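Local coordinates for FHA domain-containing protein DDL (Arabidopsis thaliana, PDB 3VPY), which probably recognises phosphothreonine-bearing partners, among them Dicer-like 1, through the cleft of its forkhead-associated (FHA) domain, at residues Lys114-Phe119 with Glu125-His130; Thr96-Ser101 with Arg107-Phe112; Thr93-Thr96 with Ser101-Glu104; Leu32-Gln37 with Ala49-Asp54; Leu2-Pro7 with Met88-Thr93. One frame throughout, in Å; residues are numbered along the deposited sequence.

Contact 1: Lys114-Phe119 with Glu125-His130; sequences KDTIKF and EYVLLH
Ile117 and Tyr126 are the hydrogen-bonded pair of an antiparallel hairpin between strands 116-119 and 124-129, bound in both directions: Ile117 N gives to Tyr126 O at 2.7 Å, and Tyr126 N to Ile117 O at 2.9 Å. The ladder runs on to the open end of the hairpin, where Leu128 N reaches Asp115 O at 3.1 Å and Lys114 N reaches Leu128 O at 2.7 Å. Packing is tight on the face of Ile117 and Tyr126. With CG held beside its own backbone N (chi1 -53°), Tyr126 brings CE2 to 3.6 Å from Phe119 CE2; the ring planes stand 57° apart, and the tyrosine carbon arrives at the edge of the phenylalanine ring. Ile117 O sits at the tyrosine's own edge, in its plane, and Leu19 and Val21 of strand 18-23 touch the Tyr126 side chain. Without the ring, as with an alanine at Tyr126, a gap is likely to open beside Phe119, leaving that ring freer to turn. The face of Thr116 and Val127 is looser and partly exposed: Thr116 OG1 rests 3.7 Å from Val127 CG2, while Glu125 OE2 and Lys118 NZ remain 5.6 Å apart, too far for a salt bridge. The chemistry is divided: backbone bonds hold the strands, aromatic rings and Ile117 pack the inner face, and the outer charges probably add no more than a weak attraction.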
# COMPACT_ATOMS: atom_id res chain seq x y z
N LYS A 114 -5.83 7.05 -4.06
CA LYS A 114 -6.14 7.03 -5.49
C LYS A 114 -5.05 6.45 -6.36
O LYS A 114 -5.25 6.29 -7.58
CB LYS A 114 -6.60 8.40 -6.03
CG LYS A 114 -7.83 8.94 -5.32
CD LYS A 114 -8.19 10.31 -5.85
CE LYS A 114 -9.32 10.90 -5.01
NZ LYS A 114 -9.88 12.13 -5.64
N ASP A 115 -3.92 6.06 -5.76
CA ASP A 115 -2.89 5.38 -6.54
C ASP A 115 -3.42 4.07 -7.10
O ASP A 115 -4.15 3.35 -6.41
CB ASP A 115 -1.67 5.04 -5.68
CG ASP A 115 -0.72 6.21 -5.50
OD1 ASP A 115 -0.87 7.22 -6.20
OD2 ASP A 115 0.19 6.06 -4.66
N THR A 116 -3.02 3.75 -8.33
CA THR A 116 -3.32 2.44 -8.90
C THR A 116 -2.06 1.61 -8.91
O THR A 116 -1.00 2.07 -9.31
CB THR A 116 -3.86 2.55 -10.32
OG1 THR A 116 -5.02 3.39 -10.31
CG2 THR A 116 -4.23 1.18 -10.85
N ILE A 117 -2.20 0.37 -8.48
CA ILE A 117 -1.08 -0.56 -8.38
C ILE A 117 -1.35 -1.77 -9.25
O ILE A 117 -2.46 -2.30 -9.26
CB ILE A 117 -0.93 -1.00 -6.92
CG1 ILE A 117 -0.71 0.23 -6.04
CG2 ILE A 117 0.22 -1.98 -6.78
CD1 ILE A 117 -0.83 -0.05 -4.56
N LYS A 118 -0.31 -2.22 -9.95
CA LYS A 118 -0.41 -3.43 -10.77
C LYS A 118 0.87 -4.22 -10.61
O LYS A 118 1.96 -3.64 -10.62
CB LYS A 118 -0.58 -3.07 -12.24
CG LYS A 118 -0.73 -4.27 -13.18
CD LYS A 118 -0.61 -3.80 -14.62
CE LYS A 118 -1.02 -4.84 -15.60
NZ LYS A 118 -1.61 -4.19 -16.82
N PHE A 119 0.73 -5.54 -10.49
CA PHE A 119 1.88 -6.42 -10.34
C PHE A 119 2.08 -7.17 -11.64
O PHE A 119 1.15 -7.80 -12.16
CB PHE A 119 1.68 -7.38 -9.15
CG PHE A 119 1.38 -6.67 -7.86
CD1 PHE A 119 2.39 -5.93 -7.20
CD2 PHE A 119 0.11 -6.72 -7.28
CE1 PHE A 119 2.12 -5.25 -5.98
CE2 PHE A 119 -0.17 -6.04 -6.08
CZ PHE A 119 0.85 -5.30 -5.42
N GLU A 125 -5.86 -5.17 -11.00
CA GLU A 125 -5.26 -3.91 -10.59
C GLU A 125 -5.90 -3.52 -9.28
O GLU A 125 -6.97 -4.01 -8.94
CB GLU A 125 -5.55 -2.80 -11.60
CG GLU A 125 -5.01 -3.01 -12.98
CD GLU A 125 -5.57 -1.98 -13.89
OE1 GLU A 125 -6.58 -2.29 -14.57
OE2 GLU A 125 -5.04 -0.85 -13.88
N TYR A 126 -5.23 -2.64 -8.56
CA TYR A 126 -5.67 -2.26 -7.23
C TYR A 126 -5.65 -0.74 -7.09
O TYR A 126 -4.77 -0.08 -7.64
CB TYR A 126 -4.76 -2.87 -6.16
CG TYR A 126 -4.60 -4.37 -6.28
CD1 TYR A 126 -5.37 -5.22 -5.49
CD2 TYR A 126 -3.70 -4.92 -7.20
CE1 TYR A 126 -5.23 -6.60 -5.60
CE2 TYR A 126 -3.55 -6.30 -7.33
CZ TYR A 126 -4.33 -7.13 -6.51
OH TYR A 126 -4.22 -8.50 -6.62
N VAL A 127 -6.62 -0.20 -6.36
CA VAL A 127 -6.65 1.22 -6.05
C VAL A 127 -6.69 1.43 -4.54
O VAL A 127 -7.52 0.82 -3.83
CB VAL A 127 -7.88 1.92 -6.70
CG1 VAL A 127 -8.05 3.34 -6.16
CG2 VAL A 127 -7.73 1.94 -8.21
N LEU A 128 -5.78 2.27 -4.05
CA LEU A 128 -5.62 2.52 -2.63
C LEU A 128 -6.48 3.68 -2.20
O LEU A 128 -6.47 4.74 -2.82
CB LEU A 128 -4.15 2.81 -2.33
CG LEU A 128 -3.80 3.02 -0.86
CD1 LEU A 128 -4.04 1.76 -0.00
CD2 LEU A 128 -2.33 3.46 -0.78
N LEU A 129 -7.26 3.49 -1.13
CA LEU A 129 -8.09 4.57 -0.59
C LEU A 129 -8.20 4.44 0.91
O LEU A 129 -7.93 3.38 1.47
CB LEU A 129 -9.52 4.49 -1.15
CG LEU A 129 -9.94 5.01 -2.53
CD1 LEU A 129 -11.49 5.01 -2.60
CD2 LEU A 129 -9.39 6.41 -2.85
N HIS A 130 -8.68 5.50 1.55
CA HIS A 130 -9.24 5.37 2.88
C HIS A 130 -10.50 6.22 3.01
O HIS A 130 -10.73 7.15 2.22
CB HIS A 130 -8.20 5.69 3.96
CG HIS A 130 -7.69 7.10 3.95
ND1 HIS A 130 -8.44 8.16 4.41
CD2 HIS A 130 -6.49 7.60 3.61
CE1 HIS A 130 -7.73 9.27 4.31
NE2 HIS A 130 -6.54 8.96 3.82

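Contact 2: Thr96-Ser101 with Arg107-Phe112; sequences TYINES and RYYELF
Strand 96-98 turns back at Ile98 through a type I' beta turn ending at Ser101, and no backbone bond joins it to 107-112, whose nearest CA, that of Leu111, is 8.5 Å from Ile98 CA. The turn is closed by Ile98 N to Ser101 O at 2.9 Å and Ser101 N to Ile98 O at 3.1 Å, and both residues at its corner, Asn99 and Glu100, have the positive phi such a turn requires. The contact itself is made by one methyl group. Ile98 CG1 stands beside the backbone N (chi1 -56°) and the chain then runs out extended, which carries CD1 across to the second segment. There CD1 lies 3.9 Å from Tyr109 CB and 3.9 Å from Leu111 CD2, with these two partners about a right angle apart as seen from the methyl. The isoleucine therefore meets the root of the tyrosine, its ring standing obliquely to CD1, but the end of the leucine. Tyr109 sends its hydroxyl elsewhere, to Glu104 N, a bond that helps to fix the ring. Asn99 likewise serves another partner: its amide bonds to Thr116 N and Asp115 OD1. The touch spans the beta sandwich, since strand 96-98 belongs to the six-stranded sheet and strand 109-110 borders the other, next to strand 79-89. Ile87 of that neighbouring strand and Ile103 also touch Ile98, while Ile65 of strand 63-73 and Ile117 of strand 116-119 pack on Leu111.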
# COMPACT_ATOMS: atom_id res chain seq x y z
N THR A 96 6.70 -4.04 -10.58
CA THR A 96 5.53 -3.51 -9.90
C THR A 96 5.33 -2.10 -10.42
O THR A 96 6.30 -1.34 -10.51
CB THR A 96 5.75 -3.46 -8.37
OG1 THR A 96 5.85 -4.80 -7.88
CG2 THR A 96 4.58 -2.75 -7.64
N TYR A 97 4.08 -1.76 -10.75
CA TYR A 97 3.73 -0.46 -11.37
C TYR A 97 2.85 0.37 -10.44
O TYR A 97 1.89 -0.15 -9.89
CB TYR A 97 2.97 -0.68 -12.68
CG TYR A 97 3.76 -1.41 -13.72
CD1 TYR A 97 4.43 -0.73 -14.72
CD2 TYR A 97 3.84 -2.81 -13.71
CE1 TYR A 97 5.17 -1.39 -15.68
CE2 TYR A 97 4.58 -3.49 -14.69
CZ TYR A 97 5.24 -2.77 -15.67
OH TYR A 97 5.95 -3.43 -16.65
N ILE A 98 3.21 1.64 -10.27
CA ILE A 98 2.35 2.58 -9.55
C ILE A 98 1.93 3.60 -10.59
O ILE A 98 2.78 4.23 -11.23
CB ILE A 98 3.10 3.34 -8.43
CG1 ILE A 98 3.76 2.40 -7.43
CG2 ILE A 98 2.15 4.31 -7.69
CD1 ILE A 98 4.69 3.21 -6.49
N ASN A 99 0.63 3.75 -10.77
CA ASN A 99 0.14 4.70 -11.79
C ASN A 99 0.81 4.50 -13.15
O ASN A 99 1.27 5.46 -13.81
CB ASN A 99 0.26 6.14 -11.25
CG ASN A 99 -0.49 6.33 -9.94
OD1 ASN A 99 -1.59 5.81 -9.78
ND2 ASN A 99 0.12 7.01 -8.99
N GLU A 100 0.87 3.23 -13.57
CA GLU A 100 1.40 2.82 -14.87
C GLU A 100 2.92 2.91 -15.08
O GLU A 100 3.41 2.57 -16.16
CB GLU A 100 0.63 3.51 -16.00
CG GLU A 100 -0.82 3.03 -16.09
CD GLU A 100 -0.94 1.66 -16.75
OE1 GLU A 100 -0.59 1.53 -17.95
OE2 GLU A 100 -1.38 0.71 -16.08
N SER A 101 3.66 3.33 -14.06
CA SER A 101 5.11 3.45 -14.18
C SER A 101 5.80 2.48 -13.21
O SER A 101 5.43 2.44 -12.03
CB SER A 101 5.53 4.90 -13.87
OG SER A 101 6.94 5.03 -13.87
N ARG A 107 13.42 -0.57 -3.03
CA ARG A 107 13.37 0.82 -2.62
C ARG A 107 11.94 1.15 -2.19
O ARG A 107 11.00 0.76 -2.86
CB ARG A 107 13.84 1.71 -3.78
CG ARG A 107 13.72 3.21 -3.52
CD ARG A 107 14.18 3.99 -4.73
NE ARG A 107 15.58 3.73 -5.09
CZ ARG A 107 16.15 4.15 -6.23
NH1 ARG A 107 15.45 4.85 -7.12
NH2 ARG A 107 17.43 3.86 -6.48
N TYR A 108 11.77 1.85 -1.07
CA TYR A 108 10.41 2.21 -0.64
C TYR A 108 9.90 3.39 -1.44
O TYR A 108 10.61 4.43 -1.56
CB TYR A 108 10.39 2.62 0.84
CG TYR A 108 10.55 1.48 1.81
CD1 TYR A 108 9.66 0.40 1.82
CD2 TYR A 108 11.60 1.49 2.75
CE1 TYR A 108 9.81 -0.65 2.71
CE2 TYR A 108 11.75 0.42 3.64
CZ TYR A 108 10.87 -0.64 3.61
OH TYR A 108 11.03 -1.68 4.50
N TYR A 109 8.66 3.27 -1.93
CA TYR A 109 7.95 4.37 -2.60
C TYR A 109 6.68 4.71 -1.84
O TYR A 109 5.83 3.84 -1.62
CB TYR A 109 7.57 3.97 -4.04
CG TYR A 109 8.71 3.89 -4.99
CD1 TYR A 109 8.97 4.94 -5.87
CD2 TYR A 109 9.55 2.77 -5.03
CE1 TYR A 109 10.04 4.87 -6.76
CE2 TYR A 109 10.61 2.70 -5.92
CZ TYR A 109 10.85 3.74 -6.78
OH TYR A 109 11.90 3.69 -7.68
N GLU A 110 6.55 5.97 -1.42
CA GLU A 110 5.34 6.37 -0.67
C GLU A 110 4.09 6.21 -1.55
O GLU A 110 4.12 6.55 -2.74
CB GLU A 110 5.46 7.82 -0.19
CG GLU A 110 4.34 8.21 0.78
CD GLU A 110 4.50 9.63 1.33
OE1 GLU A 110 5.49 10.30 1.00
OE2 GLU A 110 3.60 10.09 2.07
N LEU A 111 3.03 5.68 -0.95
CA LEU A 111 1.74 5.53 -1.64
C LEU A 111 0.72 6.56 -1.17
O LEU A 111 0.74 6.99 -0.01
CB LEU A 111 1.19 4.12 -1.42
CG LEU A 111 1.94 2.94 -2.05
CD1 LEU A 111 1.26 1.63 -1.70
CD2 LEU A 111 2.05 3.10 -3.56
N PHE A 112 -0.17 6.95 -2.08
CA PHE A 112 -1.18 7.98 -1.79
C PHE A 112 -2.57 7.50 -2.17
O PHE A 112 -2.72 6.63 -3.04
CB PHE A 112 -0.86 9.27 -2.56
CG PHE A 112 0.43 9.94 -2.13
CD1 PHE A 112 0.40 11.04 -1.25
CD2 PHE A 112 1.66 9.49 -2.58
CE1 PHE A 112 1.59 11.66 -0.85
CE2 PHE A 112 2.87 10.11 -2.18
CZ PHE A 112 2.82 11.19 -1.32

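Contact 3: Thr93-Thr96 with Ser101-Glu104; sequences TNKT and SPIE
Thr96 and Ile103 lie side by side and point the same way, and so do Lys95 and Pro102. In the first pair Ile103 CG1 occupies the crowded position between its backbone N and carbonyl carbon (chi1 61°), which lays CG1 3.5 Å from Thr96 O and sets CD1 4.0 Å from both CB and CG2 of Thr96. The methyl group of Thr96 thus joins the apolar contact, while its hydroxyl bonds to Asp89 OD1 and, weakly, to His62 ND1. In the second pair the extended Lys95 chain runs along the proline ring, CD to Pro102 CB 3.8 Å, so the methylenes do the touching on this exposed side. The backbone is joined more directly. Ile103 N gives a bond of 3.0 Å to Thr96 O, and Pro102 CA adds a CA-H...O contact to the same oxygen. The complementary bond is not made directly: Thr96 N and Ile103 O are 5.3 Å apart, and a water fills the interval, accepting from Thr96 N at 2.9 Å and donating to Ile103 O at 2.7 Å. The two backbones therefore splay here while remaining linked. This is the open end of a short beta hairpin whose first arm leaves the Gly-Ser-Thr-Asn loop, a conserved FHA element that, as in relatives, probably borders the phosphothreonine recognition cleft.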
# COMPACT_ATOMS: atom_id res chain seq x y z
N THR A 93 10.63 -10.31 -11.66
CA THR A 93 10.99 -10.25 -13.06
C THR A 93 10.11 -9.25 -13.82
O THR A 93 10.60 -8.47 -14.64
CB THR A 93 10.94 -11.65 -13.69
OG1 THR A 93 12.07 -12.38 -13.19
CG2 THR A 93 11.06 -11.57 -15.20
N ASN A 94 8.82 -9.28 -13.55
CA ASN A 94 7.85 -8.53 -14.34
C ASN A 94 7.41 -7.21 -13.73
O ASN A 94 6.55 -6.53 -14.29
CB ASN A 94 6.68 -9.47 -14.71
CG ASN A 94 7.16 -10.59 -15.60
OD1 ASN A 94 6.84 -11.79 -15.41
ND2 ASN A 94 7.99 -10.23 -16.55
N LYS A 95 8.02 -6.84 -12.60
CA LYS A 95 7.94 -5.47 -12.06
C LYS A 95 6.66 -5.16 -11.29
O LYS A 95 5.67 -5.91 -11.33
CB LYS A 95 8.16 -4.41 -13.16
CG LYS A 95 9.42 -4.64 -14.04
CD LYS A 95 9.74 -3.43 -14.87
CE LYS A 95 10.85 -3.71 -15.89
NZ LYS A 95 10.75 -2.74 -17.02
N THR A 96 6.70 -4.04 -10.58
CA THR A 96 5.53 -3.51 -9.90
C THR A 96 5.33 -2.10 -10.42
O THR A 96 6.30 -1.34 -10.51
CB THR A 96 5.75 -3.46 -8.37
OG1 THR A 96 5.85 -4.80 -7.88
CG2 THR A 96 4.58 -2.75 -7.64
N SER A 101 3.66 3.33 -14.06
CA SER A 101 5.11 3.45 -14.18
C SER A 101 5.80 2.48 -13.21
O SER A 101 5.43 2.44 -12.03
CB SER A 101 5.53 4.90 -13.87
OG SER A 101 6.94 5.03 -13.87
N PRO A 102 6.78 1.69 -13.70
CA PRO A 102 7.45 0.70 -12.85
C PRO A 102 8.32 1.36 -11.78
O PRO A 102 8.76 2.50 -11.98
CB PRO A 102 8.34 -0.10 -13.83
CG PRO A 102 8.53 0.78 -15.00
CD PRO A 102 7.32 1.70 -15.07
N ILE A 103 8.54 0.66 -10.68
CA ILE A 103 9.43 1.12 -9.61
C ILE A 103 10.75 0.36 -9.58
O ILE A 103 10.84 -0.80 -10.01
CB ILE A 103 8.76 1.03 -8.24
CG1 ILE A 103 8.36 -0.42 -7.89
CG2 ILE A 103 7.52 1.94 -8.18
CD1 ILE A 103 7.72 -0.52 -6.48
N GLU A 104 11.79 1.04 -9.11
CA GLU A 104 13.08 0.42 -8.83
C GLU A 104 12.92 -0.61 -7.72
O GLU A 104 12.31 -0.32 -6.69
CB GLU A 104 14.09 1.49 -8.41
CG GLU A 104 14.73 2.13 -9.59
CD GLU A 104 15.68 1.16 -10.30
OE1 GLU A 104 16.57 0.58 -9.64
OE2 GLU A 104 15.52 0.96 -11.51
O HOH W 1 9.45 -3.08 -10.16

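Contact 4: Leu32-Gln37 with Ala49-Asp54; sequences LCLHRQ and ADIPTD
Ile51 meets Leu32 tip to tip inside the FHA beta sandwich, bringing together strand 26-33 of one sheet and strand 51-52 of the other. Leu32 CD1 is 3.6 Å from Ile51 CG2 and also touches its CD1, while Leu34 comes across at about a right angle to put its CD1 3.7 Å from Ile51 CD1. Beside this apolar group the link turns polar. Gln37 NE2 donates to Asp50 OD1 at 3.1 Å; the oxygen lies nearly in the amide plane but is itself approached from above the carboxylate plane, the two flat groups standing 87° apart. A second shell sets both ends: Gln37 NE2 also bonds to Cys39 O, and Asp50 OD2 accepts from Leu41 N, so strand 39-43 orients the amide and the carboxylate together. An alanine at Gln37 removes the amide that Asp50 OD1 and Cys39 O share, and the carboxylate is likely to be fixed less firmly. Farther out, Leu34 packs on Tyr40 and on Leu128, and Ile51 on Phe42. The bend after strand 26-33 is tied by sulfur: Arg36 NH1 donates to Cys33 SG at 3.5 Å, with the sulfur in the guanidinium plane.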
# COMPACT_ATOMS: atom_id res chain seq x y z
N LEU A 32 -10.02 -4.92 0.11
CA LEU A 32 -9.25 -5.66 1.08
C LEU A 32 -8.84 -4.69 2.18
O LEU A 32 -8.44 -3.55 1.92
CB LEU A 32 -8.02 -6.28 0.41
CG LEU A 32 -8.24 -7.13 -0.84
CD1 LEU A 32 -6.88 -7.50 -1.44
CD2 LEU A 32 -9.05 -8.36 -0.49
N CYS A 33 -8.95 -5.15 3.41
CA CYS A 33 -8.45 -4.38 4.53
C CYS A 33 -6.92 -4.25 4.37
O CYS A 33 -6.22 -5.24 4.15
CB CYS A 33 -8.75 -5.11 5.84
SG CYS A 33 -8.09 -4.27 7.23
N LEU A 34 -6.42 -3.02 4.46
CA LEU A 34 -4.98 -2.79 4.43
C LEU A 34 -4.48 -2.01 5.64
O LEU A 34 -3.53 -1.22 5.54
CB LEU A 34 -4.59 -2.08 3.13
CG LEU A 34 -3.21 -2.47 2.57
CD1 LEU A 34 -3.19 -3.90 2.00
CD2 LEU A 34 -2.81 -1.44 1.52
N HIS A 35 -5.11 -2.22 6.79
CA HIS A 35 -4.77 -1.41 7.95
C HIS A 35 -4.76 -2.19 9.27
O HIS A 35 -4.72 -1.60 10.34
CB HIS A 35 -5.65 -0.15 8.08
CG HIS A 35 -7.12 -0.43 8.12
ND1 HIS A 35 -7.81 -0.66 9.30
CD2 HIS A 35 -8.05 -0.47 7.14
CE1 HIS A 35 -9.09 -0.88 9.03
NE2 HIS A 35 -9.26 -0.76 7.72
N ARG A 36 -4.78 -3.52 9.18
CA ARG A 36 -4.71 -4.34 10.40
C ARG A 36 -3.36 -5.01 10.67
O ARG A 36 -3.22 -5.78 11.62
CB ARG A 36 -5.87 -5.34 10.45
CG ARG A 36 -7.21 -4.69 10.84
CD ARG A 36 -8.38 -5.68 10.75
NE ARG A 36 -9.60 -5.26 11.49
CZ ARG A 36 -10.57 -4.48 11.00
NH1 ARG A 36 -10.48 -3.99 9.76
NH2 ARG A 36 -11.65 -4.18 11.73
N GLN A 37 -2.36 -4.75 9.82
CA GLN A 37 -1.00 -5.13 10.16
C GLN A 37 -0.03 -4.13 9.57
O GLN A 37 -0.42 -3.29 8.77
CB GLN A 37 -0.68 -6.55 9.68
CG GLN A 37 -0.93 -6.79 8.25
CD GLN A 37 -1.15 -8.28 7.92
OE1 GLN A 37 -2.11 -8.91 8.38
NE2 GLN A 37 -0.27 -8.83 7.12
N ALA A 49 1.94 -15.42 1.10
CA ALA A 49 1.35 -14.12 0.74
C ALA A 49 0.15 -13.74 1.63
O ALA A 49 -0.72 -14.58 1.93
CB ALA A 49 0.96 -14.09 -0.72
N ASP A 50 0.13 -12.49 2.09
CA ASP A 50 -1.08 -11.91 2.71
C ASP A 50 -2.18 -11.67 1.69
O ASP A 50 -3.37 -11.87 1.98
CB ASP A 50 -0.76 -10.60 3.40
CG ASP A 50 0.20 -10.78 4.53
OD1 ASP A 50 -0.16 -11.50 5.50
OD2 ASP A 50 1.33 -10.25 4.45
N ILE A 51 -1.79 -11.20 0.52
CA ILE A 51 -2.72 -10.94 -0.57
C ILE A 51 -2.21 -11.69 -1.79
O ILE A 51 -1.18 -11.36 -2.31
CB ILE A 51 -2.90 -9.43 -0.82
CG1 ILE A 51 -3.60 -8.79 0.40
CG2 ILE A 51 -3.73 -9.18 -2.10
CD1 ILE A 51 -3.54 -7.25 0.42
N PRO A 52 -2.91 -12.76 -2.20
CA PRO A 52 -2.32 -13.57 -3.26
C PRO A 52 -2.47 -12.87 -4.60
O PRO A 52 -3.50 -12.24 -4.87
CB PRO A 52 -3.12 -14.89 -3.21
CG PRO A 52 -4.38 -14.56 -2.50
CD PRO A 52 -4.24 -13.23 -1.79
N THR A 53 -1.42 -12.93 -5.41
CA THR A 53 -1.44 -12.41 -6.77
C THR A 53 -1.26 -13.60 -7.69
O THR A 53 -0.13 -14.00 -8.02
CB THR A 53 -0.34 -11.35 -6.99
OG1 THR A 53 0.95 -11.94 -6.72
CG2 THR A 53 -0.58 -10.16 -6.07
N ASP A 54 -2.38 -14.19 -8.08
CA ASP A 54 -2.38 -15.49 -8.74
C ASP A 54 -1.93 -15.48 -10.21
O ASP A 54 -1.61 -16.53 -10.77
CB ASP A 54 -3.76 -16.14 -8.62
CG ASP A 54 -4.09 -16.59 -7.19
OD1 ASP A 54 -3.18 -17.00 -6.43
OD2 ASP A 54 -5.29 -16.56 -6.84

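Contact 5: Leu2-Pro7 with Met88-Thr93; sequences LLFNEP and MDLGST
The N-terminal arm of the FHA domain packs through Phe4 and the backbone of Leu3 against Leu90, just where strand 79-89 ends and the Gly-Ser-Thr-Asn loop begins. Leu90 offers both methyl groups. Its CD2 lies 3.9 Å from Phe4 CB and 4.1 Å from Leu3 O, and its CD1 approaches Phe4 CD2 obliquely at 4.2 Å. Phe4 CG sits between its own backbone N and carbonyl carbon (chi1 67°), and the ring is thereby swung off past Leu90 to rest on Cys39, Leu41 and Val64. No hydrogen bond joins the two segments; the arm is held here by apolar contact, with polar ties of its own nearby, from Leu3 N to Gln61 and from Glu6 to Ser38 and Gln66. The loop beyond Leu90 is much more firmly bonded. Asp89 OD2 accepts from Ser92 N, three residues on, at 3.0 Å, an Asx motif, and a weak bond from Gly91 N reaches the same oxygen. Ser92 OG donates to Asp89 OD1 at 2.6 Å on its syn lone pair. Both carboxylate oxygens are thus used within the turn, and the positive phi of Gly91 (75°) suits a residue without a side chain. Leu90 at the root of the turn is buried, touching Leu41 as well as the arm. The Gly-Ser-Thr-Asn sequence that starts within this Asx motif is a familiar FHA element, and as in relatives it probably helps to form the phosphothreonine cleft.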
# COMPACT_ATOMS: atom_id res chain seq x y z
N LEU A 2 11.25 -15.77 3.81
CA LEU A 2 10.68 -14.45 3.47
C LEU A 2 11.79 -13.61 2.87
O LEU A 2 12.91 -13.63 3.36
CB LEU A 2 10.11 -13.72 4.69
CG LEU A 2 8.87 -14.24 5.41
CD1 LEU A 2 8.40 -13.21 6.42
CD2 LEU A 2 7.76 -14.55 4.41
N LEU A 3 11.46 -12.88 1.80
CA LEU A 3 12.45 -12.11 1.05
C LEU A 3 12.49 -10.63 1.45
O LEU A 3 13.03 -9.80 0.73
CB LEU A 3 12.17 -12.23 -0.46
CG LEU A 3 12.30 -13.62 -1.08
CD1 LEU A 3 11.95 -13.55 -2.56
CD2 LEU A 3 13.70 -14.24 -0.87
N PHE A 4 11.91 -10.31 2.60
CA PHE A 4 11.95 -8.95 3.09
C PHE A 4 11.97 -8.95 4.60
O PHE A 4 11.51 -9.89 5.24
CB PHE A 4 10.72 -8.17 2.59
CG PHE A 4 9.44 -8.66 3.18
CD1 PHE A 4 8.89 -8.02 4.29
CD2 PHE A 4 8.79 -9.79 2.66
CE1 PHE A 4 7.71 -8.49 4.86
CE2 PHE A 4 7.61 -10.27 3.24
CZ PHE A 4 7.07 -9.61 4.32
N ASN A 5 12.52 -7.87 5.16
CA ASN A 5 12.45 -7.57 6.57
C ASN A 5 11.61 -6.32 6.76
O ASN A 5 11.58 -5.46 5.89
CB ASN A 5 13.84 -7.29 7.11
CG ASN A 5 14.57 -8.56 7.50
OD1 ASN A 5 14.13 -9.29 8.40
ND2 ASN A 5 15.69 -8.82 6.83
N GLU A 6 10.91 -6.23 7.89
CA GLU A 6 10.30 -4.97 8.29
C GLU A 6 11.34 -4.07 8.97
O GLU A 6 12.17 -4.54 9.76
CB GLU A 6 9.14 -5.20 9.24
CG GLU A 6 7.96 -5.89 8.64
CD GLU A 6 6.74 -5.73 9.50
OE1 GLU A 6 6.08 -4.66 9.44
OE2 GLU A 6 6.45 -6.67 10.26
N PRO A 7 11.32 -2.77 8.65
CA PRO A 7 12.32 -1.87 9.22
C PRO A 7 11.96 -1.47 10.67
O PRO A 7 10.83 -1.69 11.08
CB PRO A 7 12.27 -0.67 8.28
CG PRO A 7 10.86 -0.61 7.85
CD PRO A 7 10.39 -2.05 7.75
N MSE A 88 7.27 -1.69 -1.84
CA MSE A 88 8.61 -2.08 -2.25
C MSE A 88 8.51 -3.34 -3.10
O MSE A 88 7.92 -4.34 -2.68
CB MSE A 88 9.52 -2.33 -1.03
CG MSE A 88 10.90 -2.74 -1.45
SE MSE A 88 12.15 -2.96 0.04
CE MSE A 88 12.67 -1.15 0.40
N ASP A 89 9.07 -3.27 -4.31
CA ASP A 89 9.15 -4.44 -5.16
C ASP A 89 10.34 -5.30 -4.73
O ASP A 89 11.42 -4.78 -4.44
CB ASP A 89 9.26 -4.05 -6.62
CG ASP A 89 9.45 -5.25 -7.52
OD1 ASP A 89 8.43 -5.75 -8.04
OD2 ASP A 89 10.58 -5.72 -7.68
N LEU A 90 10.15 -6.62 -4.73
CA LEU A 90 11.16 -7.50 -4.17
C LEU A 90 12.06 -8.10 -5.24
O LEU A 90 12.53 -9.25 -5.11
CB LEU A 90 10.52 -8.60 -3.30
CG LEU A 90 9.61 -8.07 -2.19
CD1 LEU A 90 8.88 -9.20 -1.47
CD2 LEU A 90 10.42 -7.29 -1.18
N GLY A 91 12.30 -7.33 -6.30
CA GLY A 91 13.10 -7.81 -7.43
C GLY A 91 12.39 -8.77 -8.36
O GLY A 91 12.98 -9.76 -8.85
N SER A 92 11.11 -8.50 -8.60
CA SER A 92 10.29 -9.34 -9.46
C SER A 92 10.73 -9.22 -10.91
O SER A 92 11.14 -8.16 -11.36
CB SER A 92 8.82 -8.91 -9.31
OG SER A 92 8.62 -7.64 -9.88
N THR A 93 10.63 -10.31 -11.66
CA THR A 93 10.99 -10.25 -13.06
C THR A 93 10.11 -9.25 -13.82
O THR A 93 10.60 -8.47 -14.64
CB THR A 93 10.94 -11.65 -13.69
OG1 THR A 93 12.07 -12.38 -13.19
CG2 THR A 93 11.06 -11.57 -15.20

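How the contacts relate
From the N terminus, residues 2-7 open contact 5, which closes only at 88-93 and ties the arm to the end of strand 79-89. Nested inside that long loop, contact 4 closes 32-37 onto 49-54, joining the two sheets on the opposite side of the chain's centre from contact 2. Contact 3 begins at Thr93, where contact 5 ends, and pairs the hairpin arms at 101-104. Contact 2 overlaps it, sharing Thr96 and Ser101, and closes at 107-112 across the sandwich. Contact 1 follows in series as the last hairpin. Its strand 116-119 lies beside 96-98, with Lys118 O bonded to Tyr97 N, while Leu128 packs on Leu111 of contact 2.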